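Side-chain contacts in solute-binding protein (PDB 2ZYO), which binds maltodextrins such as maltotetraose, probably also cyclodextrins, and probably delivers them to a membrane transporter for uptake: residues A[145-148]-A[149-152]; A[216-219]-A[220-224]; A[327-330]-A[331-335]; A[309-312]-A[313-317]. One frame throughout, in Å; residues are numbered along the deposited sequence.

Contact 1. Residues A[145-148]-A[149-152]; sequences ATYD and ELFQ
T146 and E149 meet at the first turn of helix 147-157, where T146 occupies the N-cap. Its OG1 accepts from the backbone N of E149 (3.2 Å, N-H...O angle 157°), the bond that defines the cap, while its own proton goes to E149 OE1 at 2.7 Å. One hydroxyl is thus held by two bonds to the same residue. Traced from its root, the E149 side chain stays beside this hydroxyl: CB lies 3.5 Å from T146 OG1, and CG and CD follow the same atom as the chain runs back toward the start of the helix. A chi3 of -59° rolls the carboxylate so that T146 OG1 reaches OE1 from the anti side, 23° out of the carboxylate plane. OE1 also lies 3.4 Å from A145 CB. The second oxygen, OE2, takes a weak bond from a water 3.0 Å away, and that water accepts from A145 N, closing a bridge around the cap. On the buried side of the turn, Y147 and F151 run side by side in the same direction, with Y147 OH 3.8 Å from F151 CD1. Y147 reaches helix 174-183 at F179 and L180. Its hydroxyl is hydrogen-bonded to W218 NE1 of helix 206-220, against whose indole F151 packs edge-to-face, so this first turn is seated between two helices.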
# COMPACT_ATOMS: atom_id res chain seq x y z
N ALA A 145 16.80 -16.29 8.06
CA ALA A 145 17.00 -15.26 9.08
C ALA A 145 17.54 -13.95 8.52
O ALA A 145 17.36 -12.89 9.13
CB ALA A 145 17.92 -15.78 10.18
N THR A 146 18.22 -14.03 7.38
CA THR A 146 18.84 -12.87 6.75
C THR A 146 18.56 -12.88 5.25
O THR A 146 18.20 -13.91 4.69
CB THR A 146 20.37 -12.85 6.94
OG1 THR A 146 20.94 -14.00 6.31
CG2 THR A 146 20.75 -12.83 8.42
N TYR A 147 18.73 -11.72 4.62
CA TYR A 147 18.60 -11.63 3.17
C TYR A 147 19.60 -12.54 2.45
O TYR A 147 19.25 -13.18 1.46
CB TYR A 147 18.75 -10.18 2.68
CG TYR A 147 18.65 -10.08 1.18
CD1 TYR A 147 17.42 -10.18 0.54
CD2 TYR A 147 19.79 -9.92 0.40
CE1 TYR A 147 17.32 -10.11 -0.84
CE2 TYR A 147 19.70 -9.85 -0.99
CZ TYR A 147 18.46 -9.94 -1.59
OH TYR A 147 18.36 -9.87 -2.96
N ASP A 148 20.83 -12.59 2.97
CA ASP A 148 21.88 -13.45 2.41
C ASP A 148 21.42 -14.90 2.34
O ASP A 148 21.61 -15.58 1.33
CB ASP A 148 23.16 -13.35 3.24
CG ASP A 148 23.79 -11.97 3.20
OD1 ASP A 148 24.13 -11.49 2.09
OD2 ASP A 148 23.98 -11.36 4.28
N GLU A 149 20.80 -15.37 3.43
CA GLU A 149 20.29 -16.74 3.52
C GLU A 149 19.12 -16.98 2.57
O GLU A 149 19.01 -18.05 1.97
CB GLU A 149 19.92 -17.08 4.97
CG GLU A 149 21.13 -17.34 5.87
CD GLU A 149 20.80 -17.26 7.35
OE1 GLU A 149 20.32 -16.20 7.80
OE2 GLU A 149 21.03 -18.25 8.07
N LEU A 150 18.25 -15.97 2.44
CA LEU A 150 17.13 -16.03 1.51
C LEU A 150 17.62 -16.14 0.07
O LEU A 150 17.10 -16.93 -0.71
CB LEU A 150 16.23 -14.79 1.67
CG LEU A 150 14.96 -14.73 0.80
CD1 LEU A 150 13.89 -15.69 1.32
CD2 LEU A 150 14.43 -13.31 0.73
N PHE A 151 18.62 -15.33 -0.28
CA PHE A 151 19.14 -15.34 -1.64
C PHE A 151 19.87 -16.64 -1.97
O PHE A 151 19.74 -17.16 -3.08
CB PHE A 151 20.03 -14.13 -1.93
CG PHE A 151 20.26 -13.92 -3.39
CD1 PHE A 151 19.26 -13.37 -4.19
CD2 PHE A 151 21.46 -14.30 -3.99
CE1 PHE A 151 19.46 -13.19 -5.56
CE2 PHE A 151 21.67 -14.12 -5.35
CZ PHE A 151 20.66 -13.56 -6.14
N GLN A 152 20.62 -17.17 -1.00
CA GLN A 152 21.27 -18.47 -1.14
C GLN A 152 20.23 -19.57 -1.39
O GLN A 152 20.41 -20.41 -2.27
CB GLN A 152 22.12 -18.79 0.10
CG GLN A 152 22.75 -20.19 0.12
CD GLN A 152 23.64 -20.46 -1.08
OE1 GLN A 152 24.36 -19.58 -1.55
NE2 GLN A 152 23.60 -21.69 -1.58
O HOH W 1 18.16 -18.68 8.85

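Contact 2. Residues A[216-219]-A[220-224]; sequences QKWF and TEARL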
# COMPACT_ATOMS: atom_id res chain seq x y z
N GLN A 216 19.37 -7.19 -10.34
CA GLN A 216 20.07 -7.91 -11.40
C GLN A 216 20.42 -9.34 -10.99
O GLN A 216 20.27 -10.27 -11.78
CB GLN A 216 21.33 -7.15 -11.81
CG GLN A 216 22.02 -7.69 -13.05
CD GLN A 216 23.24 -6.88 -13.44
OE1 GLN A 216 24.07 -6.54 -12.59
NE2 GLN A 216 23.36 -6.57 -14.72
N LYS A 217 20.89 -9.50 -9.75
CA LYS A 217 21.28 -10.82 -9.22
C LYS A 217 20.13 -11.83 -9.22
O LYS A 217 20.36 -13.03 -9.37
CB LYS A 217 21.87 -10.68 -7.82
CG LYS A 217 23.30 -10.15 -7.80
CD LYS A 217 23.73 -9.74 -6.40
CE LYS A 217 23.86 -10.93 -5.46
NZ LYS A 217 24.10 -10.48 -4.06
N TRP A 218 18.90 -11.35 -9.06
CA TRP A 218 17.73 -12.22 -9.09
C TRP A 218 17.52 -12.87 -10.45
O TRP A 218 16.93 -13.95 -10.55
CB TRP A 218 16.48 -11.47 -8.63
CG TRP A 218 16.40 -11.38 -7.15
CD1 TRP A 218 16.81 -10.34 -6.36
CD2 TRP A 218 15.90 -12.38 -6.26
NE1 TRP A 218 16.59 -10.64 -5.04
CE2 TRP A 218 16.03 -11.88 -4.94
CE3 TRP A 218 15.34 -13.66 -6.44
CZ2 TRP A 218 15.63 -12.61 -3.82
CZ3 TRP A 218 14.94 -14.38 -5.32
CH2 TRP A 218 15.09 -13.85 -4.03
N PHE A 219 18.04 -12.23 -11.50
CA PHE A 219 17.91 -12.75 -12.85
C PHE A 219 19.18 -13.47 -13.32
O PHE A 219 19.10 -14.48 -14.02
CB PHE A 219 17.49 -11.64 -13.81
CG PHE A 219 16.15 -11.05 -13.49
CD1 PHE A 219 14.99 -11.65 -13.95
CD2 PHE A 219 16.04 -9.92 -12.68
CE1 PHE A 219 13.74 -11.13 -13.64
CE2 PHE A 219 14.79 -9.39 -12.35
CZ PHE A 219 13.64 -10.00 -12.83
N THR A 220 20.34 -12.96 -12.91
CA THR A 220 21.63 -13.54 -13.31
C THR A 220 22.08 -14.73 -12.45
O THR A 220 22.79 -15.62 -12.93
CB THR A 220 22.75 -12.49 -13.32
OG1 THR A 220 22.88 -11.92 -12.01
CG2 THR A 220 22.47 -11.39 -14.34
N GLU A 221 21.68 -14.73 -11.18
CA GLU A 221 22.08 -15.79 -10.24
C GLU A 221 20.92 -16.65 -9.74
O GLU A 221 21.07 -17.86 -9.57
CB GLU A 221 22.84 -15.20 -9.05
CG GLU A 221 24.16 -14.53 -9.40
CD GLU A 221 24.91 -14.03 -8.17
OE1 GLU A 221 24.81 -14.67 -7.10
OE2 GLU A 221 25.60 -13.00 -8.28
N ALA A 222 19.77 -16.02 -9.50
CA ALA A 222 18.60 -16.73 -8.97
C ALA A 222 17.65 -17.21 -10.07
O ALA A 222 16.58 -17.75 -9.78
CB ALA A 222 17.87 -15.87 -7.94
N ARG A 223 18.05 -16.99 -11.32
CA ARG A 223 17.39 -17.56 -12.50
C ARG A 223 15.89 -17.29 -12.64
O ARG A 223 15.14 -18.12 -13.16
CB ARG A 223 17.68 -19.07 -12.59
CG ARG A 223 19.17 -19.42 -12.68
CD ARG A 223 19.41 -20.93 -12.68
NE ARG A 223 19.00 -21.57 -11.42
CZ ARG A 223 19.80 -21.76 -10.37
NH1 ARG A 223 21.07 -21.38 -10.40
NH2 ARG A 223 19.32 -22.34 -9.29
N LEU A 224 15.44 -16.12 -12.18
CA LEU A 224 14.04 -15.73 -12.34
C LEU A 224 13.69 -15.49 -13.81
O LEU A 224 14.54 -15.00 -14.57
CB LEU A 224 13.70 -14.49 -11.50
CG LEU A 224 13.72 -14.58 -9.97
CD1 LEU A 224 12.99 -13.39 -9.38
CD2 LEU A 224 13.10 -15.88 -9.45
O HOH W 2 17.08 -15.30 -15.58
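The six-membered side of the W218 indole takes two bumps from the chain that follows it: A222 CB sits 3.7 Å from W218 CE3, and L224 CD1 sits 3.8 Å from that same carbon. Both come up to the ring obliquely, and the W218 and L224 side chains run alongside each other and point the same way. F219, on a different side of the turn, crosses L224 at a slant. Its CD1 lies 4.0 Å from L224 CB and 3.4 Å from L224 O, so L224 CB faces F219 while the CD1 branch of the leucine meets the indole. These fits accompany an irregular end of helix 206-220. K217 O accepts from both E221 N and A222 N, the second an i to i+5 bond of the pi type, and W218 O then receives L224 N, six residues on, at 3.1 Å and an N-H...O angle of 164°. The final turn is therefore wider than an alpha turn, and R223, with a positive phi of 55°, carries the chain out of it. A water bridges the two ends of this turn, donating to F219 O and to L224 O, at 2.7 Å each. On the partly exposed side K217 and E221 lie side by side, with K217 CG 3.7 Å from E221 OE2, although the lysine's charged end forms its salt bridge with E214. Beyond the turn, L224 touches L168 of strand 165-169, and F219 meets A371 at the end of helix 360-371.

Contact 3. Residues A[327-330]-A[331-335]; sequences NDPM and IKNNP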
# COMPACT_ATOMS: atom_id res chain seq x y z
N ASN A 327 -1.84 -4.62 18.56
CA ASN A 327 -1.30 -5.35 19.70
C ASN A 327 -2.24 -6.45 20.20
O ASN A 327 -1.91 -7.18 21.14
CB ASN A 327 -0.95 -4.37 20.83
CG ASN A 327 0.27 -3.52 20.51
OD1 ASN A 327 0.18 -2.30 20.41
ND2 ASN A 327 1.42 -4.17 20.35
N ASP A 328 -3.40 -6.55 19.57
CA ASP A 328 -4.44 -7.52 19.92
C ASP A 328 -4.15 -8.89 19.30
O ASP A 328 -3.65 -8.97 18.17
CB ASP A 328 -5.81 -7.00 19.47
CG ASP A 328 -6.97 -7.77 20.06
OD1 ASP A 328 -7.56 -7.29 21.05
OD2 ASP A 328 -7.29 -8.87 19.55
N PRO A 329 -4.46 -9.99 20.03
CA PRO A 329 -4.32 -11.34 19.49
C PRO A 329 -5.03 -11.58 18.15
O PRO A 329 -4.62 -12.47 17.39
CB PRO A 329 -4.94 -12.23 20.57
CG PRO A 329 -4.75 -11.46 21.82
CD PRO A 329 -4.91 -10.02 21.44
N MET A 330 -6.07 -10.80 17.84
CA MET A 330 -6.77 -10.93 16.56
C MET A 330 -5.83 -10.67 15.37
O MET A 330 -6.05 -11.18 14.27
CB MET A 330 -8.01 -10.03 16.49
CG MET A 330 -7.74 -8.54 16.26
SD MET A 330 -9.23 -7.54 16.07
CE MET A 330 -9.84 -7.51 17.76
N ILE A 331 -4.79 -9.88 15.61
CA ILE A 331 -3.76 -9.61 14.61
C ILE A 331 -2.54 -10.50 14.84
O ILE A 331 -2.09 -11.20 13.93
CB ILE A 331 -3.34 -8.11 14.61
CG1 ILE A 331 -4.53 -7.19 14.30
CG2 ILE A 331 -2.17 -7.86 13.66
CD1 ILE A 331 -5.12 -7.33 12.90
N LYS A 332 -2.02 -10.47 16.07
CA LYS A 332 -0.75 -11.11 16.40
C LYS A 332 -0.78 -12.64 16.35
O LYS A 332 0.24 -13.27 16.07
CB LYS A 332 -0.25 -10.64 17.77
CG LYS A 332 0.09 -9.15 17.82
CD LYS A 332 0.70 -8.75 19.15
CE LYS A 332 2.19 -9.03 19.22
NZ LYS A 332 2.99 -8.20 18.27
N ASN A 333 -1.95 -13.23 16.62
CA ASN A 333 -2.07 -14.69 16.64
C ASN A 333 -2.75 -15.28 15.40
O ASN A 333 -3.11 -16.46 15.38
CB ASN A 333 -2.76 -15.15 17.93
CG ASN A 333 -2.00 -14.74 19.19
OD1 ASN A 333 -0.86 -14.28 19.13
ND2 ASN A 333 -2.64 -14.91 20.34
N ASN A 334 -2.92 -14.44 14.38
CA ASN A 334 -3.43 -14.88 13.08
C ASN A 334 -2.27 -15.16 12.13
O ASN A 334 -1.53 -14.24 11.77
CB ASN A 334 -4.38 -13.83 12.50
CG ASN A 334 -5.14 -14.32 11.27
OD1 ASN A 334 -4.59 -15.05 10.43
ND2 ASN A 334 -6.39 -13.92 11.16
N PRO A 335 -2.11 -16.43 11.70
CA PRO A 335 -0.96 -16.89 10.91
C PRO A 335 -0.83 -16.26 9.52
O PRO A 335 0.24 -16.33 8.92
CB PRO A 335 -1.20 -18.40 10.79
CG PRO A 335 -2.66 -18.57 10.96
CD PRO A 335 -3.05 -17.54 11.97
O HOH W 3 -7.94 -12.97 13.56
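D328 O is gripped by two backbone donors at the start of helix 329-332. K332 N approaches in the carbonyl plane at 3.1 Å, with an almost straight N-H...O angle of 176°. I331 N is nearer, at 2.9 Å, but stands 45° above that plane and so uses no lone pair. The carboxylate of D328 works on the same turn: OD2 accepts from M330 N at 2.9 Å through its anti lone pair, so the one residue supplies three bonds to successive amides. One residue on, P329 O receives N333 N, and the proline CB lies 3.5 Å from N333 ND2. M330 has CG between its backbone N and carbonyl carbon (chi1 76°), which brings CG close beside the next residue, 4.0 Å from I331 CG1. Both side chains turn to helix 306-316: M330 touches A310, F313 and K314, and I331 rests on F313. At the exit a water joins M330 O (2.7 Å) to N334 ND2 (3.0 Å), while N334 OD1 accepts from V336 N. K332 folds back along the outside, its CD 3.6 Å from N327 O. By accepting from the amide two residues ahead, the side chain of D328 forms an Asx turn, and the residue is also the N-cap, with proline in the first helical position: the capping of a single-turn helix on the protein surface.

Contact 4. Residues A[309-312]-A[313-317]; sequences LASR and FKETG
R312 and T316 pack tightly at the C-terminal turn of helix 306-316, which ends at G317, the first residue beyond the helix, with a positive phi of 80°. R312 O carries two bonds from T316. The backbone N gives a regular helical bond of 2.8 Å, and the hydroxyl OG1 donates at 2.7 Å from 45° above the carbonyl plane. OG1 is swung back to this carbonyl because it lies between its own N and carbonyl carbon (chi1 69°). T316 OG1 in turn accepts from E318 N, which ties the turn to the chain that follows. The arginine side chain runs out extended across the threonine, and its guanidinium turns one face to T316 OG1, 3.8 Å from NH1, while NH1 forms a salt bridge with E318. The packed part also includes the buried F313, set against M330 and I331 of helix 329-332. K314, by contrast, is exposed to solvent and stretches fully extended back along the helix. Its CG is 3.3 Å from A310 O, so within this helix it touches backbone, not another side chain. S311 and E315 face helix 30-47: their polar ends are 4.3 Å apart, OG to OE2, and both are hydrogen-bonded to N35, with W39 as a further partner of S311. Back at the arginine even the threonine methyl takes part: T316 CG2 lies 4.1 Å from R312 CG.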
# COMPACT_ATOMS: atom_id res chain seq x y z
N LEU A 309 -13.22 -0.67 13.80
CA LEU A 309 -12.11 -1.27 13.05
C LEU A 309 -11.81 -2.72 13.45
O LEU A 309 -11.32 -3.49 12.63
CB LEU A 309 -10.85 -0.39 13.11
CG LEU A 309 -10.93 0.95 12.38
CD1 LEU A 309 -9.61 1.70 12.47
CD2 LEU A 309 -11.35 0.79 10.92
N ALA A 310 -12.11 -3.08 14.70
CA ALA A 310 -12.04 -4.48 15.13
C ALA A 310 -13.04 -5.29 14.31
O ALA A 310 -12.70 -6.34 13.76
CB ALA A 310 -12.34 -4.61 16.61
N SER A 311 -14.26 -4.77 14.21
CA SER A 311 -15.31 -5.34 13.37
C SER A 311 -14.89 -5.40 11.90
O SER A 311 -15.04 -6.43 11.25
CB SER A 311 -16.60 -4.54 13.53
OG SER A 311 -17.52 -4.80 12.49
N ARG A 312 -14.34 -4.29 11.40
CA ARG A 312 -13.89 -4.24 10.01
C ARG A 312 -12.82 -5.28 9.70
O ARG A 312 -12.89 -5.94 8.66
CB ARG A 312 -13.39 -2.84 9.62
CG ARG A 312 -13.28 -2.68 8.12
CD ARG A 312 -12.79 -1.31 7.68
NE ARG A 312 -12.86 -1.22 6.22
CZ ARG A 312 -11.91 -1.65 5.39
NH1 ARG A 312 -10.79 -2.18 5.86
NH2 ARG A 312 -12.08 -1.54 4.08
N PHE A 313 -11.85 -5.44 10.59
CA PHE A 313 -10.81 -6.44 10.39
C PHE A 313 -11.39 -7.85 10.31
O PHE A 313 -11.05 -8.62 9.42
CB PHE A 313 -9.73 -6.39 11.47
CG PHE A 313 -8.86 -7.61 11.49
CD1 PHE A 313 -7.94 -7.83 10.46
CD2 PHE A 313 -8.99 -8.57 12.49
CE1 PHE A 313 -7.14 -8.97 10.45
CE2 PHE A 313 -8.20 -9.71 12.48
CZ PHE A 313 -7.28 -9.91 11.47
N LYS A 314 -12.27 -8.18 11.25
CA LYS A 314 -12.85 -9.52 11.33
C LYS A 314 -13.70 -9.86 10.10
O LYS A 314 -13.72 -11.01 9.66
CB LYS A 314 -13.65 -9.69 12.63
CG LYS A 314 -12.78 -9.68 13.89
CD LYS A 314 -13.61 -9.70 15.16
CE LYS A 314 -12.76 -9.42 16.38
NZ LYS A 314 -13.57 -9.39 17.63
N GLU A 315 -14.37 -8.86 9.54
CA GLU A 315 -15.19 -9.04 8.35
C GLU A 315 -14.36 -9.07 7.06
O GLU A 315 -14.57 -9.94 6.21
CB GLU A 315 -16.24 -7.93 8.23
CG GLU A 315 -17.47 -8.11 9.11
CD GLU A 315 -18.72 -7.51 8.48
OE1 GLU A 315 -19.41 -8.22 7.72
OE2 GLU A 315 -19.01 -6.33 8.75
N THR A 316 -13.44 -8.12 6.92
CA THR A 316 -12.73 -7.89 5.65
C THR A 316 -11.35 -8.54 5.57
O THR A 316 -10.84 -8.78 4.47
CB THR A 316 -12.55 -6.39 5.35
OG1 THR A 316 -11.63 -5.82 6.29
CG2 THR A 316 -13.88 -5.64 5.41
N GLY A 317 -10.73 -8.79 6.72
CA GLY A 317 -9.38 -9.35 6.78
C GLY A 317 -8.28 -8.32 6.55
O GLY A 317 -7.09 -8.66 6.55

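In the fold
The four contacts form two touching pairs: contacts 1 and 2, centres 14 Å apart, join helices 147-157 and 206-220, while contacts 3 and 4, centres 12 Å apart, join helices 329-332 and 306-316. Contacts 2 and 4 lie on opposite sides of the chain's centre. Contacts 1 and 3 hold N-caps, contact 3 taking in its entire short helix, while 2 and 4 are helix ends. The caps differ in chemistry: a threonine hydroxyl with a glutamate against an aspartate with a proline. Of the ends, 2 is the more aromatic and 4 the more polar. Contact 3 lies at the surface; the others are partly buried. The side chains of F219 and R312 are each about 13 Å from a glucose unit of the bound sugar.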